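Local coordinates for penicillin-binding protein (Bacillus halodurans, PDB 3TG9), which probably binds penicillin and related beta-lactams covalently through an active-site serine, as other members of the beta-lactamase family do, at residues His47-Thr61 against Ser226-Leu240. Sequence-based numbering, arbitrary orientation.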
loop_
_atom_site.group_PDB
_atom_site.type_symbol
_atom_site.label_atom_id
_atom_site.label_comp_id
_atom_site.label_asym_id
_atom_site.label_seq_id
_atom_site.Cartn_x
_atom_site.Cartn_y
_atom_site.Cartn_z
ATOM N N HIS B 47 -3.950 11.624 -20.385
ATOM C CA HIS B 47 -5.096 10.980 -21.028
ATOM C C HIS B 47 -5.077 9.464 -20.841
ATOM O O HIS B 47 -6.124 8.830 -20.773
ATOM C CB HIS B 47 -5.179 11.326 -22.528
ATOM C CG HIS B 47 -5.374 12.787 -22.812
ATOM N ND1 HIS B 47 -5.609 13.275 -24.079
ATOM C CD2 HIS B 47 -5.377 13.863 -21.988
ATOM C CE1 HIS B 47 -5.735 14.591 -24.026
ATOM N NE2 HIS B 47 -5.602 14.974 -22.767
ATOM N N HIS B 48 -3.894 8.874 -20.742
ATOM C CA HIS B 48 -3.807 7.415 -20.714
ATOM C C HIS B 48 -3.616 6.853 -19.309
ATOM O O HIS B 48 -3.395 5.657 -19.132
ATOM C CB HIS B 48 -2.727 6.929 -21.679
ATOM C CG HIS B 48 -2.954 7.378 -23.089
ATOM N ND1 HIS B 48 -2.385 8.522 -23.606
ATOM C CD2 HIS B 48 -3.722 6.858 -24.078
ATOM C CE1 HIS B 48 -2.777 8.678 -24.860
ATOM N NE2 HIS B 48 -3.588 7.682 -25.170
ATOM N N THR B 49 -3.715 7.729 -18.319
ATOM C CA THR B 49 -3.644 7.340 -16.918
ATOM C C THR B 49 -4.845 6.473 -16.558
ATOM O O THR B 49 -5.986 6.839 -16.858
ATOM C CB THR B 49 -3.707 8.574 -16.008
ATOM O OG1 THR B 49 -2.680 9.506 -16.369
ATOM C CG2 THR B 49 -3.548 8.177 -14.556
ATOM N N ARG B 50 -4.593 5.335 -15.916
ATOM C CA ARG B 50 -5.677 4.495 -15.411
ATOM C C ARG B 50 -6.175 4.948 -14.046
ATOM O O ARG B 50 -5.379 5.260 -13.158
ATOM C CB ARG B 50 -5.245 3.040 -15.310
ATOM C CG ARG B 50 -5.163 2.353 -16.623
ATOM C CD ARG B 50 -3.715 2.237 -17.082
ATOM N NE ARG B 50 -3.622 1.096 -17.972
ATOM C CZ ARG B 50 -2.604 0.261 -18.014
ATOM N NH1 ARG B 50 -1.552 0.456 -17.228
ATOM N NH2 ARG B 50 -2.638 -0.758 -18.867
ATOM N N PHE B 51 -7.498 4.960 -13.887
ATOM C CA PHE B 51 -8.128 5.369 -12.644
ATOM C C PHE B 51 -9.026 4.261 -12.106
ATOM O O PHE B 51 -9.698 3.575 -12.874
ATOM C CB PHE B 51 -8.978 6.620 -12.859
ATOM C CG PHE B 51 -8.189 7.845 -13.220
ATOM C CD1 PHE B 51 -7.776 8.729 -12.237
ATOM C CD2 PHE B 51 -7.887 8.128 -14.546
ATOM C CE1 PHE B 51 -7.073 9.866 -12.562
ATOM C CE2 PHE B 51 -7.185 9.263 -14.879
ATOM C CZ PHE B 51 -6.774 10.135 -13.884
ATOM N N GLY B 52 -9.030 4.085 -10.788
ATOM C CA GLY B 52 -10.004 3.213 -10.154
ATOM C C GLY B 52 -11.366 3.872 -10.262
ATOM O O GLY B 52 -11.459 5.102 -10.209
ATOM N N ILE B 53 -12.420 3.076 -10.416
ATOM C CA ILE B 53 -13.764 3.641 -10.632
ATOM C C ILE B 53 -14.826 3.209 -9.614
ATOM O O ILE B 53 -16.023 3.489 -9.790
ATOM C CB ILE B 53 -14.268 3.354 -12.065
ATOM C CG1 ILE B 53 -14.652 1.883 -12.228
ATOM C CG2 ILE B 53 -13.191 3.726 -13.107
ATOM C CD1 ILE B 53 -15.096 1.535 -13.656
ATOM N N ALA B 54 -14.396 2.534 -8.550
ATOM C CA ALA B 54 -15.319 2.122 -7.500
ATOM C C ALA B 54 -16.521 1.390 -8.098
ATOM O O ALA B 54 -16.345 0.530 -8.965
ATOM C CB ALA B 54 -15.756 3.331 -6.702
ATOM N N SER B 55 -17.729 1.747 -7.653
ATOM C CA SER B 55 -18.976 1.136 -8.137
ATOM C C SER B 55 -19.278 1.311 -9.634
ATOM O O SER B 55 -20.217 0.714 -10.149
ATOM C CB SER B 55 -20.185 1.652 -7.336
ATOM O OG SER B 55 -20.208 1.105 -6.031
ATOM N N GLY B 56 -18.516 2.137 -10.332
ATOM C CA GLY B 56 -18.736 2.297 -11.757
ATOM C C GLY B 56 -18.782 0.965 -12.488
ATOM O O GLY B 56 -19.509 0.816 -13.472
ATOM N N CYS B 57 -18.009 -0.009 -12.010
ATOM C CA CYS B 57 -17.826 -1.265 -12.737
ATOM C C CYS B 57 -18.849 -2.351 -12.389
ATOM O O CYS B 57 -18.731 -3.491 -12.852
ATOM C CB CYS B 57 -16.400 -1.801 -12.552
ATOM S SG CYS B 57 -15.999 -2.249 -10.868
ATOM N N LYS B 58 -19.835 -2.011 -11.562
ATOM C CA LYS B 58 -20.991 -2.886 -11.372
ATOM C C LYS B 58 -21.656 -3.153 -12.718
ATOM O O LYS B 58 -22.255 -4.207 -12.919
ATOM C CB LYS B 58 -22.009 -2.273 -10.410
ATOM C CG LYS B 58 -21.650 -2.410 -8.944
ATOM C CD LYS B 58 -22.858 -2.140 -8.046
ATOM C CE LYS B 58 -22.535 -2.509 -6.610
ATOM N NZ LYS B 58 -21.553 -1.568 -6.021
ATOM N N LEU B 59 -21.543 -2.190 -13.632
ATOM C CA LEU B 59 -22.048 -2.334 -14.998
ATOM C C LEU B 59 -21.394 -3.500 -15.746
ATOM O O LEU B 59 -22.071 -4.214 -16.494
ATOM C CB LEU B 59 -21.846 -1.039 -15.793
ATOM C CG LEU B 59 -22.233 -1.072 -17.280
ATOM C CD1 LEU B 59 -23.667 -1.535 -17.474
ATOM C CD2 LEU B 59 -22.042 0.294 -17.893
ATOM N N PHE B 60 -20.082 -3.673 -15.556
ATOM C CA PHE B 60 -19.346 -4.751 -16.215
ATOM C C PHE B 60 -19.827 -6.085 -15.662
ATOM O O PHE B 60 -19.862 -7.087 -16.372
ATOM C CB PHE B 60 -17.822 -4.651 -15.987
ATOM C CG PHE B 60 -17.238 -3.277 -16.224
ATOM C CD1 PHE B 60 -17.957 -2.290 -16.882
ATOM C CD2 PHE B 60 -15.946 -2.983 -15.797
ATOM C CE1 PHE B 60 -17.406 -1.029 -17.091
ATOM C CE2 PHE B 60 -15.392 -1.728 -16.003
ATOM C CZ PHE B 60 -16.132 -0.749 -16.650
ATOM N N THR B 61 -20.174 -6.098 -14.379
ATOM C CA THR B 61 -20.703 -7.304 -13.758
ATOM C C THR B 61 -22.051 -7.654 -14.379
ATOM O O THR B 61 -22.318 -8.814 -14.686
ATOM C CB THR B 61 -20.858 -7.135 -12.239
ATOM O OG1 THR B 61 -19.605 -6.733 -11.680
ATOM C CG2 THR B 61 -21.302 -8.432 -11.594
ATOM N N SER B 226 -16.393 -7.607 -8.387
ATOM C CA SER B 226 -17.677 -7.525 -9.063
ATOM C C SER B 226 -18.558 -6.388 -8.541
ATOM O O SER B 226 -19.545 -6.027 -9.180
ATOM C CB SER B 226 -18.410 -8.865 -8.966
ATOM O OG SER B 226 -18.504 -9.297 -7.617
ATOM N N ASP B 227 -18.201 -5.818 -7.392
ATOM C CA ASP B 227 -18.961 -4.693 -6.853
ATOM C C ASP B 227 -18.256 -3.341 -7.001
ATOM O O ASP B 227 -18.885 -2.290 -6.863
ATOM C CB ASP B 227 -19.376 -4.939 -5.404
ATOM C CG ASP B 227 -18.223 -4.799 -4.435
ATOM O OD1 ASP B 227 -17.052 -5.017 -4.825
ATOM O OD2 ASP B 227 -18.498 -4.476 -3.267
ATOM N N GLY B 228 -16.962 -3.359 -7.305
ATOM C CA GLY B 228 -16.254 -2.119 -7.548
ATOM C C GLY B 228 -14.750 -2.260 -7.644
ATOM O O GLY B 228 -14.189 -3.331 -7.412
ATOM N N GLY B 229 -14.092 -1.169 -8.016
ATOM C CA GLY B 229 -12.650 -1.098 -7.909
ATOM C C GLY B 229 -11.840 -1.384 -9.162
ATOM O O GLY B 229 -10.611 -1.430 -9.081
ATOM N N ALA B 230 -12.497 -1.583 -10.305
ATOM C CA ALA B 230 -11.758 -1.801 -11.552
ATOM C C ALA B 230 -11.099 -0.508 -12.029
ATOM O O ALA B 230 -11.467 0.584 -11.587
ATOM C CB ALA B 230 -12.660 -2.365 -12.629
ATOM N N TYR B 231 -10.117 -0.641 -12.920
ATOM C CA TYR B 231 -9.388 0.506 -13.458
ATOM C C TYR B 231 -9.651 0.652 -14.951
ATOM O O TYR B 231 -9.707 -0.339 -15.668
ATOM C CB TYR B 231 -7.883 0.343 -13.253
ATOM C CG TYR B 231 -7.385 0.476 -11.815
ATOM C CD1 TYR B 231 -6.803 1.660 -11.368
ATOM C CD2 TYR B 231 -7.472 -0.583 -10.919
ATOM C CE1 TYR B 231 -6.335 1.796 -10.065
ATOM C CE2 TYR B 231 -6.996 -0.459 -9.593
ATOM C CZ TYR B 231 -6.428 0.734 -9.183
ATOM O OH TYR B 231 -5.946 0.881 -7.898
ATOM N N VAL B 232 -9.812 1.886 -15.415
ATOM C CA VAL B 232 -9.896 2.157 -16.841
ATOM C C VAL B 232 -9.279 3.514 -17.101
ATOM O O VAL B 232 -9.022 4.270 -16.163
ATOM C CB VAL B 232 -11.362 2.209 -17.340
ATOM C CG1 VAL B 232 -12.081 0.895 -17.064
ATOM C CG2 VAL B 232 -12.092 3.375 -16.702
ATOM N N THR B 233 -9.039 3.805 -18.378
ATOM C CA THR B 233 -8.751 5.159 -18.834
ATOM C C THR B 233 -10.074 5.750 -19.313
ATOM O O THR B 233 -11.001 5.004 -19.633
ATOM C CB THR B 233 -7.792 5.151 -20.031
ATOM O OG1 THR B 233 -8.390 4.413 -21.103
ATOM C CG2 THR B 233 -6.453 4.509 -19.660
ATOM N N ALA B 234 -10.163 7.078 -19.371
ATOM C CA ALA B 234 -11.387 7.750 -19.813
ATOM C C ALA B 234 -11.873 7.205 -21.148
ATOM O O ALA B 234 -13.069 6.939 -21.329
ATOM C CB ALA B 234 -11.167 9.258 -19.909
ATOM N N GLU B 235 -10.943 7.043 -22.084
ATOM C CA GLU B 235 -11.288 6.608 -23.430
ATOM C C GLU B 235 -11.667 5.129 -23.513
ATOM O O GLU B 235 -12.508 4.755 -24.320
ATOM C CB GLU B 235 -10.174 6.945 -24.426
ATOM C CG GLU B 235 -10.578 6.662 -25.860
ATOM C CD GLU B 235 -9.602 7.231 -26.876
ATOM O OE1 GLU B 235 -8.491 7.648 -26.471
ATOM O OE2 GLU B 235 -9.953 7.252 -28.080
ATOM N N ASP B 236 -11.056 4.282 -22.691
ATOM C CA ASP B 236 -11.554 2.916 -22.559
ATOM C C ASP B 236 -12.999 2.900 -21.996
ATOM O O ASP B 236 -13.777 2.001 -22.302
ATOM C CB ASP B 236 -10.627 2.064 -21.681
ATOM C CG ASP B 236 -9.561 1.322 -22.485
ATOM O OD1 ASP B 236 -9.371 1.640 -23.681
ATOM O OD2 ASP B 236 -8.919 0.407 -21.923
ATOM N N MET B 237 -13.357 3.873 -21.164
ATOM C CA MET B 237 -14.741 3.924 -20.683
ATOM C C MET B 237 -15.640 4.380 -21.824
ATOM O O MET B 237 -16.742 3.864 -22.010
ATOM C CB MET B 237 -14.921 4.838 -19.469
ATOM C CG MET B 237 -16.325 4.723 -18.844
ATOM S SD MET B 237 -16.618 3.057 -18.194
ATOM C CE MET B 237 -18.419 2.985 -18.127
ATOM N N MET B 238 -15.155 5.338 -22.600
ATOM C CA MET B 238 -15.860 5.742 -23.808
ATOM C C MET B 238 -16.074 4.532 -24.714
ATOM O O MET B 238 -17.171 4.293 -25.196
ATOM C CB MET B 238 -15.065 6.810 -24.550
ATOM C CG MET B 238 -15.738 7.301 -25.828
ATOM S SD MET B 238 -14.561 8.036 -26.962
ATOM C CE MET B 238 -13.959 6.572 -27.800
ATOM N N LYS B 239 -15.023 3.762 -24.949
ATOM C CA LYS B 239 -15.143 2.577 -25.793
ATOM C C LYS B 239 -16.130 1.572 -25.221
ATOM O O LYS B 239 -16.725 0.796 -25.965
ATOM C CB LYS B 239 -13.787 1.886 -25.976
ATOM C CG LYS B 239 -12.769 2.675 -26.789
ATOM C CD LYS B 239 -11.505 1.846 -27.016
ATOM C CE LYS B 239 -10.339 2.709 -27.479
ATOM N NZ LYS B 239 -10.770 3.751 -28.465
ATOM N N LEU B 240 -16.277 1.552 -23.898
ATOM C CA LEU B 240 -17.181 0.585 -23.287
ATOM C C LEU B 240 -18.648 0.918 -23.586
ATOM O O LEU B 240 -19.450 0.030 -23.885
ATOM C CB LEU B 240 -16.948 0.454 -21.776
ATOM C CG LEU B 240 -18.008 -0.496 -21.204
ATOM C CD1 LEU B 240 -17.460 -1.576 -20.324
ATOM C CD2 LEU B 240 -19.150 0.276 -20.532
HETATM O O HOH W 1 -7.628 8.551 -18.542
#
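The SxxK pattern, with Ser55 in a 3-10 turn and Lys58 at the first residue of helix 58-70, the probable nucleophile and its lysine partner as in serine penicillin-binding proteins, meets segment 226-240 through Lys58 and Asp227. Lys58 runs out extended, then bends at its last torsion (chi4 70°), which brings NZ to Asp227 O at 2.9 Å, a hydrogen bond in the carbonyl plane on a lone pair. NZ is also hydrogen-bonded to Tyr152 OH and Asn154 OD1, and Ser55 OG to Tyr152 OH. Just before the serine, Gly229 N donates to Ala54 O at 3.0 Å, from well above the carbonyl plane. One turn on, Thr61 OG1 donates to Ser226 O at 2.6 Å. Cys57 SG presses on Gly228 CA at 3.3 Å and accepts a weak hydrogen bond from Ala230 N.

A two-stranded antiparallel sheet joins the segments further along: Phe51 N donates to Val232 O at 2.8 Å, nearly straight, and Val232 N returns to Phe51 O. Gly52 CA sits over one face of the Tyr231 ring, a CH-pi contact 4.1 Å from the centroid. On the helix that follows, Leu240 CD1 meets Phe60 CE1 at 3.3 Å, and Met237 SD lies at that ring's edge, a Met-aromatic contact. Three bonds grip NZ and fix the lysine's direction; with those to Ala54 O and Ser226 O, the one from Lys58 ties the serine's turn to segment 226-240.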